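PDB 4GOX: polyketide synthase from Synechococcus sp., which carries a sulfotransferase domain that probably transfers a sulfuryl group from PAPS to a polyketide intermediate during olefin biosynthesis. Local coordinates for residues 201-204 with 205-209; 139-142 with 143-146; 97-100 with 101-104; 55-58 with 59-62; 290-293 with 294-298. All coordinates share one frame; numbering follows the deposited sequence.

Contact 1 of 5, residues 201-204 with 205-209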
loop_
_atom_site.group_PDB
_atom_site.type_symbol
_atom_site.label_atom_id
_atom_site.label_comp_id
_atom_site.label_asym_id
_atom_site.label_seq_id
_atom_site.Cartn_x
_atom_site.Cartn_y
_atom_site.Cartn_z
ATOM N N ARG A 201 -15.345 -7.340 -1.171
ATOM C CA ARG A 201 -16.618 -8.060 -1.218
ATOM C C ARG A 201 -16.442 -9.530 -1.588
ATOM O O ARG A 201 -17.188 -10.363 -1.068
ATOM C CB ARG A 201 -17.616 -7.400 -2.181
ATOM C CG ARG A 201 -18.268 -6.151 -1.613
ATOM C CD ARG A 201 -19.589 -5.840 -2.292
ATOM N NE ARG A 201 -20.141 -4.570 -1.808
ATOM C CZ ARG A 201 -20.004 -3.401 -2.430
ATOM N NH1 ARG A 201 -19.350 -3.325 -3.583
ATOM N NH2 ARG A 201 -20.537 -2.302 -1.912
ATOM N N THR A 202 -15.476 -9.851 -2.482
ATOM C CA THR A 202 -15.222 -11.234 -2.913
ATOM C C THR A 202 -14.587 -12.064 -1.798
ATOM O O THR A 202 -14.847 -13.258 -1.716
ATOM C CB THR A 202 -14.407 -11.311 -4.213
ATOM O OG1 THR A 202 -13.089 -10.837 -3.961
ATOM C CG2 THR A 202 -15.045 -10.548 -5.370
ATOM N N VAL A 203 -13.749 -11.449 -0.963
ATOM C CA VAL A 203 -13.096 -12.138 0.163
ATOM C C VAL A 203 -13.901 -11.858 1.453
ATOM O O VAL A 203 -14.690 -10.915 1.497
ATOM C CB VAL A 203 -11.588 -11.769 0.289
ATOM C CG1 VAL A 203 -10.872 -11.916 -1.050
ATOM C CG2 VAL A 203 -11.390 -10.365 0.855
ATOM N N GLY A 204 -13.701 -12.631 2.499
ATOM C CA GLY A 204 -14.455 -12.353 3.727
ATOM C C GLY A 204 -14.077 -11.064 4.442
ATOM O O GLY A 204 -13.128 -10.381 4.043
ATOM N N ALA A 205 -14.791 -10.741 5.548
ATOM C CA ALA A 205 -14.441 -9.616 6.419
ATOM C C ALA A 205 -13.219 -10.094 7.206
ATOM O O ALA A 205 -12.462 -9.293 7.739
ATOM C CB ALA A 205 -15.584 -9.297 7.370
ATOM N N ASP A 206 -13.009 -11.419 7.220
ATOM C CA ASP A 206 -11.860 -12.086 7.815
ATOM C C ASP A 206 -10.577 -11.720 7.056
ATOM O O ASP A 206 -9.505 -11.761 7.650
ATOM C CB ASP A 206 -12.068 -13.618 7.793
ATOM C CG ASP A 206 -13.199 -14.124 8.684
ATOM O OD1 ASP A 206 -13.235 -13.743 9.884
ATOM O OD2 ASP A 206 -14.020 -14.936 8.198
ATOM N N ARG A 207 -10.679 -11.378 5.734
ATOM C CA ARG A 207 -9.505 -11.034 4.918
ATOM C C ARG A 207 -9.508 -9.589 4.364
ATOM O O ARG A 207 -8.629 -9.210 3.598
ATOM C CB ARG A 207 -9.244 -12.101 3.828
ATOM C CG ARG A 207 -9.064 -13.516 4.390
ATOM C CD ARG A 207 -8.264 -14.445 3.494
ATOM N NE ARG A 207 -9.040 -14.912 2.346
ATOM C CZ ARG A 207 -8.907 -14.456 1.103
ATOM N NH1 ARG A 207 -9.662 -14.948 0.126
ATOM N NH2 ARG A 207 -8.027 -13.499 0.826
ATOM N N TYR A 208 -10.456 -8.775 4.796
ATOM C CA TYR A 208 -10.572 -7.398 4.341
ATOM C C TYR A 208 -10.975 -6.480 5.483
ATOM O O TYR A 208 -11.903 -6.791 6.228
ATOM C CB TYR A 208 -11.618 -7.328 3.224
ATOM C CG TYR A 208 -12.008 -5.935 2.783
ATOM C CD1 TYR A 208 -11.177 -5.188 1.946
ATOM C CD2 TYR A 208 -13.260 -5.408 3.099
ATOM C CE1 TYR A 208 -11.575 -3.945 1.457
ATOM C CE2 TYR A 208 -13.654 -4.150 2.640
ATOM C CZ TYR A 208 -12.811 -3.427 1.815
ATOM O OH TYR A 208 -13.217 -2.210 1.343
ATOM N N LEU A 209 -10.300 -5.341 5.587
ATOM C CA LEU A 209 -10.581 -4.319 6.586
ATOM C C LEU A 209 -10.449 -2.905 6.009
ATOM O O LEU A 209 -9.378 -2.537 5.526
ATOM C CB LEU A 209 -9.607 -4.472 7.778
ATOM C CG LEU A 209 -9.748 -3.469 8.941
ATOM C CD1 LEU A 209 -10.879 -3.864 9.884
ATOM C CD2 LEU A 209 -8.466 -3.388 9.727
#
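Val203 and Arg207 meet where the chain leaves helix 181-202 and turns back toward strand 208-212. The tight part of the contact is built on Val203, a buried residue. Its CB stands over one face of the Arg207 guanidinium, 3.6 Å above the plane and displaced toward the rim, and its CG1 reaches Arg207 NH1 at 3.5 Å. The arginine chain bends at chi3 (-76°), which swings the flat group back across the valine, so that the two side chains cross at about a right angle. The other methyl, CG2, lies between the backbone N and the carbonyl carbon of Val203 and packs on Tyr208 CB at 3.9 Å. Beyond the valine, Arg207 NH2 forms a salt bridge with Glu143 OE2 and a hydrogen bond with Ala149 O, which would restrain the group. Tyr208 turns its ring away, and its OH is hydrogen-bonded to His153.

The looser side is the turn itself. Gly204, Ala205 and Asp206 are exposed, and the side chains of Ala205 and Asp206 add little to the packing. A type I beta turn from Gly204 to Arg207 is closed by Arg207 N donating to Gly204 O at 3.1 Å, with an N-H...O angle of 151°. The donor stands 75° out of the carbonyl plane, not on a lone pair. This turn is the helix-to-strand junction of the crossover that lays strand 208-212 parallel beside 149-155, in the alpha/beta sheet of the P-loop-related sulfotransferase fold.

Contact 2 of 5, residues 139-142 with 143-146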
loop_
_atom_site.group_PDB
_atom_site.type_symbol
_atom_site.label_atom_id
_atom_site.label_comp_id
_atom_site.label_asym_id
_atom_site.label_seq_id
_atom_site.Cartn_x
_atom_site.Cartn_y
_atom_site.Cartn_z
ATOM N N LEU A 139 -5.043 -6.538 -8.763
ATOM C CA LEU A 139 -5.623 -7.052 -7.521
ATOM C C LEU A 139 -5.976 -8.534 -7.654
ATOM O O LEU A 139 -5.740 -9.283 -6.705
ATOM C CB LEU A 139 -6.897 -6.254 -7.162
ATOM C CG LEU A 139 -6.735 -4.754 -6.810
ATOM C CD1 LEU A 139 -8.068 -4.174 -6.321
ATOM C CD2 LEU A 139 -5.650 -4.531 -5.735
ATOM N N ASP A 140 -6.544 -8.966 -8.839
ATOM C CA ASP A 140 -6.874 -10.369 -9.122
ATOM C C ASP A 140 -5.639 -11.274 -8.977
ATOM O O ASP A 140 -5.787 -12.456 -8.654
ATOM C CB ASP A 140 -7.453 -10.528 -10.552
ATOM C CG ASP A 140 -8.854 -9.953 -10.729
ATOM O OD1 ASP A 140 -9.533 -9.706 -9.710
ATOM O OD2 ASP A 140 -9.265 -9.746 -11.881
ATOM N N HIS A 141 -4.429 -10.742 -9.235
ATOM C CA HIS A 141 -3.191 -11.549 -9.126
ATOM C C HIS A 141 -2.975 -12.102 -7.711
ATOM O O HIS A 141 -2.456 -13.210 -7.559
ATOM C CB HIS A 141 -1.974 -10.727 -9.536
ATOM C CG HIS A 141 -0.776 -11.528 -9.943
ATOM N ND1 HIS A 141 0.462 -10.937 -10.056
ATOM C CD2 HIS A 141 -0.666 -12.841 -10.262
ATOM C CE1 HIS A 141 1.282 -11.894 -10.457
ATOM N NE2 HIS A 141 0.638 -13.053 -10.611
ATOM N N SER A 142 -3.405 -11.350 -6.684
ATOM C CA SER A 142 -3.225 -11.757 -5.287
ATOM C C SER A 142 -4.032 -13.007 -4.947
ATOM O O SER A 142 -3.484 -13.950 -4.383
ATOM C CB SER A 142 -3.559 -10.615 -4.339
ATOM O OG SER A 142 -3.438 -11.065 -3.000
ATOM N N GLU A 143 -5.314 -13.028 -5.317
ATOM C CA GLU A 143 -6.162 -14.184 -5.072
ATOM C C GLU A 143 -5.704 -15.407 -5.866
ATOM O O GLU A 143 -5.930 -16.534 -5.414
ATOM C CB GLU A 143 -7.647 -13.850 -5.288
ATOM C CG GLU A 143 -8.173 -12.941 -4.176
ATOM C CD GLU A 143 -8.124 -13.563 -2.789
ATOM O OE1 GLU A 143 -8.794 -14.600 -2.582
ATOM O OE2 GLU A 143 -7.399 -13.032 -1.917
ATOM N N ILE A 144 -5.003 -15.190 -7.005
ATOM C CA ILE A 144 -4.408 -16.270 -7.789
ATOM C C ILE A 144 -3.173 -16.848 -7.066
ATOM O O ILE A 144 -3.025 -18.065 -6.986
ATOM C CB ILE A 144 -4.132 -15.810 -9.262
ATOM C CG1 ILE A 144 -5.429 -15.956 -10.105
ATOM C CG2 ILE A 144 -2.979 -16.595 -9.925
ATOM C CD1 ILE A 144 -5.567 -15.040 -11.292
ATOM N N LEU A 145 -2.306 -15.984 -6.522
ATOM C CA LEU A 145 -1.052 -16.404 -5.867
ATOM C C LEU A 145 -1.150 -16.919 -4.431
ATOM O O LEU A 145 -0.342 -17.763 -4.046
ATOM C CB LEU A 145 -0.009 -15.267 -5.887
ATOM C CG LEU A 145 0.458 -14.725 -7.244
ATOM C CD1 LEU A 145 1.298 -13.469 -7.043
ATOM C CD2 LEU A 145 1.225 -15.787 -8.052
ATOM N N PHE A 146 -2.085 -16.383 -3.634
ATOM C CA PHE A 146 -2.183 -16.660 -2.196
ATOM C C PHE A 146 -3.494 -17.248 -1.716
ATOM O O PHE A 146 -4.562 -16.876 -2.206
ATOM C CB PHE A 146 -1.926 -15.364 -1.412
ATOM C CG PHE A 146 -0.683 -14.618 -1.829
ATOM C CD1 PHE A 146 0.580 -15.065 -1.444
ATOM C CD2 PHE A 146 -0.774 -13.441 -2.566
ATOM C CE1 PHE A 146 1.728 -14.372 -1.827
ATOM C CE2 PHE A 146 0.373 -12.743 -2.930
ATOM C CZ PHE A 146 1.615 -13.219 -2.567
#
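The C-terminal turn of helix 136-145, which leads to strand 149-155, next to the edge strand 208-212 of the parallel sheet, brings His141 and Leu145 together one helical turn apart. Leu145 CD1 sits over the centre of the imidazole at 3.7 Å from the ring centroid, 12° off the normal, a CH-pi contact over the face. The leucine does not touch with CD1 alone: its CG lies 3.7 Å from His141 CD2. His141 CG is anti to the backbone N (chi1 -159°), a torsion that carries the ring along the helix toward Leu145, although its CB sets out the other way. At the imidazole edge, near its plane, comes the CG2 methyl of Ile144. His141 ND1 is hydrogen-bonded to Leu59 O, and the ring also stacks with Trp15, which leaves the imidazole held by both packing and polar bonding.

Backbone i to i+4 bonds continue to the end of the helix. Leu145 N donates to His141 O at 3.0 Å, and Phe146 N, at the first residue to leave helical angles, still donates to Ser142 O at 2.9 Å. Ser142 OG and Glu143 OE2 both bond to Tyr151 OH on strand 149-155; these polar ends tie the helix to the sheet beneath it. The Phe146 ring meets Tyr113 edge-to-face and packs against strand 26-30. Just past the helix end, Phe146 CD2 approaches the serine hydroxyl, with 3.6 Å between CD2 and Ser142 OG.

Contact 3 of 5, residues 97-100 with 101-104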
loop_
_atom_site.group_PDB
_atom_site.type_symbol
_atom_site.label_atom_id
_atom_site.label_comp_id
_atom_site.label_asym_id
_atom_site.label_seq_id
_atom_site.Cartn_x
_atom_site.Cartn_y
_atom_site.Cartn_z
ATOM N N ALA A 97 22.493 -6.489 -7.459
ATOM C CA ALA A 97 23.001 -7.717 -8.083
ATOM C C ALA A 97 22.062 -8.917 -7.866
ATOM O O ALA A 97 21.944 -9.759 -8.756
ATOM C CB ALA A 97 24.409 -8.037 -7.562
ATOM N N LYS A 98 21.414 -9.003 -6.685
ATOM C CA LYS A 98 20.446 -10.061 -6.343
ATOM C C LYS A 98 19.188 -9.844 -7.244
ATOM O O LYS A 98 18.655 -10.816 -7.799
ATOM C CB LYS A 98 20.082 -9.974 -4.839
ATOM C CG LYS A 98 19.183 -11.078 -4.288
ATOM C CD LYS A 98 19.920 -12.373 -4.002
ATOM C CE LYS A 98 18.960 -13.521 -3.819
ATOM N NZ LYS A 98 19.560 -14.817 -4.233
ATOM N N VAL A 99 18.781 -8.561 -7.437
ATOM C CA VAL A 99 17.642 -8.169 -8.288
ATOM C C VAL A 99 17.949 -8.509 -9.778
ATOM O O VAL A 99 17.150 -9.206 -10.410
ATOM C CB VAL A 99 17.201 -6.697 -8.055
ATOM C CG1 VAL A 99 16.231 -6.206 -9.141
ATOM C CG2 VAL A 99 16.577 -6.528 -6.667
ATOM N N ASN A 100 19.143 -8.085 -10.282
ATOM C CA ASN A 100 19.647 -8.310 -11.648
ATOM C C ASN A 100 19.716 -9.790 -12.016
ATOM O O ASN A 100 19.485 -10.157 -13.172
ATOM C CB ASN A 100 21.003 -7.621 -11.859
ATOM C CG ASN A 100 20.945 -6.100 -11.918
ATOM O OD1 ASN A 100 19.891 -5.461 -11.756
ATOM N ND2 ASN A 100 22.091 -5.476 -12.158
ATOM N N GLN A 101 19.990 -10.634 -11.021
ATOM C CA GLN A 101 20.059 -12.081 -11.185
ATOM C C GLN A 101 18.664 -12.691 -11.297
ATOM O O GLN A 101 18.442 -13.603 -12.098
ATOM C CB GLN A 101 20.913 -12.708 -10.072
ATOM C CG GLN A 101 22.400 -12.914 -10.465
ATOM C CD GLN A 101 23.002 -11.873 -11.413
ATOM O OE1 GLN A 101 23.065 -12.066 -12.639
ATOM N NE2 GLN A 101 23.470 -10.752 -10.868
ATOM N N TRP A 102 17.701 -12.149 -10.527
ATOM C CA TRP A 102 16.313 -12.594 -10.593
ATOM C C TRP A 102 15.731 -12.224 -11.946
ATOM O O TRP A 102 15.045 -13.045 -12.560
ATOM C CB TRP A 102 15.504 -11.940 -9.486
ATOM C CG TRP A 102 15.626 -12.610 -8.156
ATOM C CD1 TRP A 102 15.750 -13.949 -7.912
ATOM C CD2 TRP A 102 15.398 -11.988 -6.889
ATOM N NE1 TRP A 102 15.676 -14.191 -6.559
ATOM C CE2 TRP A 102 15.452 -13.003 -5.907
ATOM C CE3 TRP A 102 15.126 -10.665 -6.489
ATOM C CZ2 TRP A 102 15.291 -12.733 -4.547
ATOM C CZ3 TRP A 102 14.962 -10.396 -5.139
ATOM C CH2 TRP A 102 15.046 -11.422 -4.186
ATOM N N VAL A 103 16.074 -11.004 -12.427
ATOM C CA VAL A 103 15.686 -10.447 -13.723
ATOM C C VAL A 103 16.168 -11.357 -14.853
ATOM O O VAL A 103 15.358 -11.759 -15.698
ATOM C CB VAL A 103 16.154 -8.968 -13.874
ATOM C CG1 VAL A 103 16.133 -8.515 -15.331
ATOM C CG2 VAL A 103 15.300 -8.032 -13.014
ATOM N N LYS A 104 17.480 -11.714 -14.838
ATOM C CA LYS A 104 18.103 -12.587 -15.835
ATOM C C LYS A 104 17.475 -13.971 -15.831
ATOM O O LYS A 104 17.262 -14.540 -16.900
ATOM C CB LYS A 104 19.618 -12.684 -15.598
ATOM C CG LYS A 104 20.403 -11.554 -16.252
ATOM C CD LYS A 104 21.865 -11.561 -15.806
ATOM C CE LYS A 104 22.779 -10.856 -16.779
ATOM N NZ LYS A 104 23.156 -11.732 -17.920
#
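Lys98 lies against the indole of Trp102, one turn further along the same helix. Its CB points away from residues 101-104, and the chain must double back to reach the ring. With CG anti to the backbone N (chi1 -175°), CG arrives over the indole face, 4.2 Å from the centroid of the six-membered ring and 12° off its normal: a CH-pi contact. A bend at chi2 then turns the chain so that it runs obliquely over the ring. Further out, CE comes down on Trp102 CZ2 at 3.8 Å and is nearly as close to CE2. The aliphatic chain, and not the ammonium, therefore does the touching. Lys98 O also faces the indole, 3.3 Å above its plane and displaced toward the rim.

This i to i+4 pairing belongs to helix 92-104, one of the helices that pack together beside the parallel sheet of the sulfotransferase fold. On the exposed side of that helix, Ala97 O accepts two bonds from a single residue. Gln101 N donates in the usual helical way at 3.1 Å, while Gln101 NE2 curls back over the same oxygen at 2.8 Å. The side-chain bond is bent, its N-H...O angle being 130°, and Ala97 O lies well out of the Gln101 amide plane.

Trp102 carries the packing outward: it meets Tyr115 edge-to-face and reaches Leu84 and Met64 on two other helices. Val99 packs mainly against helix 79-88 and touches the indole more loosely, with CG2 at 4.4 Å from Trp102 CE3.

Contact 4 of 5, residues 55-58 with 59-62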
loop_
_atom_site.group_PDB
_atom_site.type_symbol
_atom_site.label_atom_id
_atom_site.label_comp_id
_atom_site.label_asym_id
_atom_site.label_seq_id
_atom_site.Cartn_x
_atom_site.Cartn_y
_atom_site.Cartn_z
ATOM N N GLU A 55 7.578 0.442 -0.835
ATOM C CA GLU A 55 6.940 -0.183 -2.007
ATOM C C GLU A 55 7.768 -1.208 -2.783
ATOM O O GLU A 55 8.711 -0.835 -3.490
ATOM C CB GLU A 55 6.398 0.884 -2.969
ATOM C CG GLU A 55 5.046 1.417 -2.536
ATOM C CD GLU A 55 4.755 2.848 -2.921
ATOM O OE1 GLU A 55 4.366 3.626 -2.021
ATOM O OE2 GLU A 55 4.809 3.169 -4.131
ATOM N N LEU A 56 7.406 -2.502 -2.628
ATOM C CA LEU A 56 8.002 -3.629 -3.360
ATOM C C LEU A 56 7.635 -3.594 -4.843
ATOM O O LEU A 56 8.462 -3.941 -5.693
ATOM C CB LEU A 56 7.547 -4.960 -2.722
ATOM C CG LEU A 56 7.963 -5.165 -1.247
ATOM C CD1 LEU A 56 7.183 -6.307 -0.620
ATOM C CD2 LEU A 56 9.484 -5.464 -1.128
ATOM N N HIS A 57 6.377 -3.170 -5.168
ATOM C CA HIS A 57 5.864 -3.089 -6.543
ATOM C C HIS A 57 6.073 -4.396 -7.323
ATOM O O HIS A 57 6.747 -4.410 -8.351
ATOM C CB HIS A 57 6.385 -1.834 -7.307
ATOM C CG HIS A 57 5.434 -1.392 -8.390
ATOM N ND1 HIS A 57 4.108 -1.063 -8.104
ATOM C CD2 HIS A 57 5.612 -1.326 -9.733
ATOM C CE1 HIS A 57 3.553 -0.760 -9.267
ATOM N NE2 HIS A 57 4.417 -0.907 -10.276
ATOM N N LEU A 58 5.551 -5.507 -6.775
ATOM C CA LEU A 58 5.690 -6.862 -7.347
ATOM C C LEU A 58 4.403 -7.395 -8.016
ATOM O O LEU A 58 4.464 -7.970 -9.096
ATOM C CB LEU A 58 6.077 -7.832 -6.220
ATOM C CG LEU A 58 7.500 -7.683 -5.629
ATOM C CD1 LEU A 58 7.636 -8.491 -4.324
ATOM C CD2 LEU A 58 8.546 -8.124 -6.658
ATOM N N LEU A 59 3.247 -7.215 -7.363
ATOM C CA LEU A 59 1.948 -7.728 -7.827
ATOM C C LEU A 59 1.561 -7.487 -9.300
ATOM O O LEU A 59 1.027 -8.429 -9.887
ATOM C CB LEU A 59 0.843 -7.345 -6.834
ATOM C CG LEU A 59 -0.437 -8.196 -6.811
ATOM C CD1 LEU A 59 -0.135 -9.625 -6.344
ATOM C CD2 LEU A 59 -1.442 -7.595 -5.852
ATOM N N PRO A 60 1.853 -6.316 -9.961
ATOM C CA PRO A 60 1.435 -6.131 -11.372
ATOM C C PRO A 60 2.126 -6.991 -12.415
ATOM O O PRO A 60 1.752 -6.934 -13.587
ATOM C CB PRO A 60 1.814 -4.673 -11.656
ATOM C CG PRO A 60 1.949 -4.016 -10.333
ATOM C CD PRO A 60 2.440 -5.068 -9.425
ATOM N N PHE A 61 3.157 -7.744 -12.020
ATOM C CA PHE A 61 4.009 -8.479 -12.966
ATOM C C PHE A 61 3.989 -9.966 -12.760
ATOM O O PHE A 61 3.791 -10.439 -11.650
ATOM C CB PHE A 61 5.455 -7.963 -12.810
ATOM C CG PHE A 61 5.513 -6.448 -12.780
ATOM C CD1 PHE A 61 5.303 -5.703 -13.945
ATOM C CD2 PHE A 61 5.710 -5.769 -11.586
ATOM C CE1 PHE A 61 5.343 -4.303 -13.916
ATOM C CE2 PHE A 61 5.715 -4.369 -11.552
ATOM C CZ PHE A 61 5.535 -3.646 -12.723
ATOM N N GLU A 62 4.208 -10.696 -13.830
ATOM C CA GLU A 62 4.247 -12.145 -13.841
ATOM C C GLU A 62 5.625 -12.631 -13.328
ATOM O O GLU A 62 5.696 -13.432 -12.389
ATOM C CB GLU A 62 3.951 -12.627 -15.285
ATOM C CG GLU A 62 3.765 -14.113 -15.434
ATOM C CD GLU A 62 2.593 -14.652 -14.656
ATOM O OE1 GLU A 62 1.445 -14.532 -15.139
ATOM O OE2 GLU A 62 2.827 -15.204 -13.558
#
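Aromatic and CH-pi contacts centre on His57. Its ring meets Phe61 obliquely, with planes at 75° and centroids 5.4 Å apart; the closest atoms are His57 CD2 and Phe61 CE2 at 3.5 Å. Pro60 CG covers one imidazole face, 4.1 Å from the centroid and 28° off the normal. His57 CG is anti to the backbone N (chi1 -153°), a torsion that brings the ring round to these partners. Pro60 bridges the two rings, because its CB lies 3.8 Å above the Phe61 plane, over the centre.

Polar contacts come from the backbone. A type I beta turn from Leu58 to Phe61 is closed by Phe61 N donating to Leu58 O at 3.2 Å, with a fairly straight N-H...O angle. His57 O lies in the plane of the Phe61 ring at its edge, 3.4 Å from CE2, and accepts a hydrogen bond from Arg67.

Apolar contacts face outward from the turn: Leu58 packs on helix 109-119, and Leu59 meets Tyr113 of the same helix. The loop runs from strand 50-51, at one edge of the sheet, to helix 64-71, with Arg67 of that helix holding His57 O and Phe61 resting on Arg67 and Glu70.

Contact 5 of 5, residues 290-293 with 294-298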
loop_
_atom_site.group_PDB
_atom_site.type_symbol
_atom_site.label_atom_id
_atom_site.label_comp_id
_atom_site.label_asym_id
_atom_site.label_seq_id
_atom_site.Cartn_x
_atom_site.Cartn_y
_atom_site.Cartn_z
ATOM N N ASP A 290 -21.042 9.084 -9.468
ATOM C CA ASP A 290 -20.535 7.867 -8.827
ATOM C C ASP A 290 -19.424 8.128 -7.828
ATOM O O ASP A 290 -19.217 7.306 -6.935
ATOM C CB ASP A 290 -20.121 6.767 -9.813
ATOM C CG ASP A 290 -19.188 7.135 -10.950
ATOM O OD1 ASP A 290 -19.040 8.356 -11.239
ATOM O OD2 ASP A 290 -18.728 6.217 -11.636
ATOM N N THR A 291 -18.702 9.262 -7.961
ATOM C CA THR A 291 -17.671 9.595 -6.958
ATOM C C THR A 291 -18.387 9.916 -5.645
ATOM O O THR A 291 -17.939 9.488 -4.592
ATOM C CB THR A 291 -16.784 10.772 -7.379
ATOM O OG1 THR A 291 -16.273 10.537 -8.683
ATOM C CG2 THR A 291 -15.617 10.993 -6.414
ATOM N N ILE A 292 -19.536 10.594 -5.730
ATOM C CA ILE A 292 -20.350 10.958 -4.568
ATOM C C ILE A 292 -20.903 9.691 -3.908
ATOM O O ILE A 292 -20.720 9.528 -2.703
ATOM C CB ILE A 292 -21.444 11.989 -4.940
ATOM C CG1 ILE A 292 -20.816 13.328 -5.379
ATOM C CG2 ILE A 292 -22.439 12.202 -3.789
ATOM C CD1 ILE A 292 -21.764 14.224 -6.228
ATOM N N GLN A 293 -21.534 8.784 -4.701
ATOM C CA GLN A 293 -22.081 7.521 -4.189
ATOM C C GLN A 293 -20.980 6.708 -3.445
ATOM O O GLN A 293 -21.192 6.263 -2.317
ATOM C CB GLN A 293 -22.777 6.700 -5.304
ATOM C CG GLN A 293 -23.954 7.456 -5.981
ATOM C CD GLN A 293 -24.855 6.724 -6.993
ATOM O OE1 GLN A 293 -25.884 7.267 -7.424
ATOM N NE2 GLN A 293 -24.529 5.505 -7.394
ATOM N N LEU A 294 -19.792 6.606 -4.036
ATOM C CA LEU A 294 -18.684 5.875 -3.434
ATOM C C LEU A 294 -18.216 6.508 -2.105
ATOM O O LEU A 294 -18.034 5.789 -1.118
ATOM C CB LEU A 294 -17.540 5.717 -4.426
ATOM C CG LEU A 294 -16.316 4.904 -3.984
ATOM C CD1 LEU A 294 -16.687 3.437 -3.599
ATOM C CD2 LEU A 294 -15.265 4.922 -5.071
ATOM N N ALA A 295 -18.109 7.846 -2.071
ATOM C CA ALA A 295 -17.708 8.608 -0.885
ATOM C C ALA A 295 -18.757 8.427 0.247
ATOM O O ALA A 295 -18.387 8.255 1.403
ATOM C CB ALA A 295 -17.555 10.086 -1.242
ATOM N N GLU A 296 -20.047 8.357 -0.110
ATOM C CA GLU A 296 -21.136 8.126 0.842
ATOM C C GLU A 296 -21.014 6.716 1.437
ATOM O O GLU A 296 -21.327 6.535 2.598
ATOM C CB GLU A 296 -22.521 8.332 0.177
ATOM C CG GLU A 296 -22.794 9.784 -0.195
ATOM C CD GLU A 296 -24.120 10.116 -0.861
ATOM O OE1 GLU A 296 -24.679 9.258 -1.590
ATOM O OE2 GLU A 296 -24.574 11.272 -0.695
ATOM N N THR A 297 -20.533 5.733 0.663
ATOM C CA THR A 297 -20.315 4.354 1.136
ATOM C C THR A 297 -19.327 4.373 2.329
ATOM O O THR A 297 -19.447 3.549 3.239
ATOM C CB THR A 297 -19.810 3.495 -0.046
ATOM O OG1 THR A 297 -20.900 3.284 -0.938
ATOM C CG2 THR A 297 -19.220 2.154 0.370
ATOM N N PHE A 298 -18.375 5.329 2.324
ATOM C CA PHE A 298 -17.383 5.466 3.396
ATOM C C PHE A 298 -17.769 6.474 4.449
ATOM O O PHE A 298 -16.918 6.831 5.256
ATOM C CB PHE A 298 -15.993 5.818 2.841
ATOM C CG PHE A 298 -15.507 4.898 1.769
ATOM C CD1 PHE A 298 -15.312 3.545 2.027
ATOM C CD2 PHE A 298 -15.231 5.378 0.500
ATOM C CE1 PHE A 298 -14.869 2.683 1.024
ATOM C CE2 PHE A 298 -14.762 4.519 -0.499
ATOM C CZ PHE A 298 -14.603 3.176 -0.233
#
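Ile292 CG2 is anti to the backbone N, and Glu296 CG is anti to the carbonyl carbon (chi1 -68°) with an extended chain beyond it, so the two side chains run alongside each other in one direction. The pair is one turn apart on helix 289-297, a short alpha-helix near the C-terminal end of the modelled chain that packs on the long helix 181-202. Ile292 CG2 lies 3.9 Å from Glu296 OE2 and almost as near the carboxylate carbon. This is a van der Waals contact between a methyl and the carboxylate, without any polar bond. Closer to the backbone, Glu296 CG rests on Ile292 O at 3.3 Å, on the oxygen that also receives Glu296 N at 2.9 Å; that donor lies nearly in line with the carbonyl.

The other i to i+4 bonds are regular. Leu294 N donates to Asp290 O and Ala295 N to Thr291 O, both with N-H...O angles near 160°. The helix has a buried side and an exposed one. Leu294 and Thr291 turn to helix 181-202, where both touch Trp189 and Thr291 OG1 is hydrogen-bonded to Glu186 and Arg190; Ala295 and Ile292 meet Leu302, in the loop after the helix. Gln293, Glu296 and Thr297 lie on the exposed side.

At the last turn one carbonyl draws two donors from the same residue. Thr297 N gives Gln293 O the main bond at 3.1 Å, and the threonine hydroxyl adds a weak one, with 3.3 Å between Thr297 OG1 and Gln293 O.

How the contacts relate
Contact 2 is the hub of the set. It meets contact 1 through the salt bridge of Arg207 NH2 with Glu143 OE2 (2.9 Å), and contact 4 through His141 ND1 and Leu59 O (2.6 Å, a probable hydrogen bond), so that helix 136-145 joins the loop 55-62 to the turn before strand 208-212. The centres of contacts 2 and 4 are about 11 Å apart. Contacts 3 and 5 are peripheral: they lie on opposite sides of the chain's centre, about 43 Å apart between centres, and touch none of the others. As for the nucleotide pocket, the His57 side chain in contact 4 is about 13 Å from the bound adenosine-3'-5'-diphosphate.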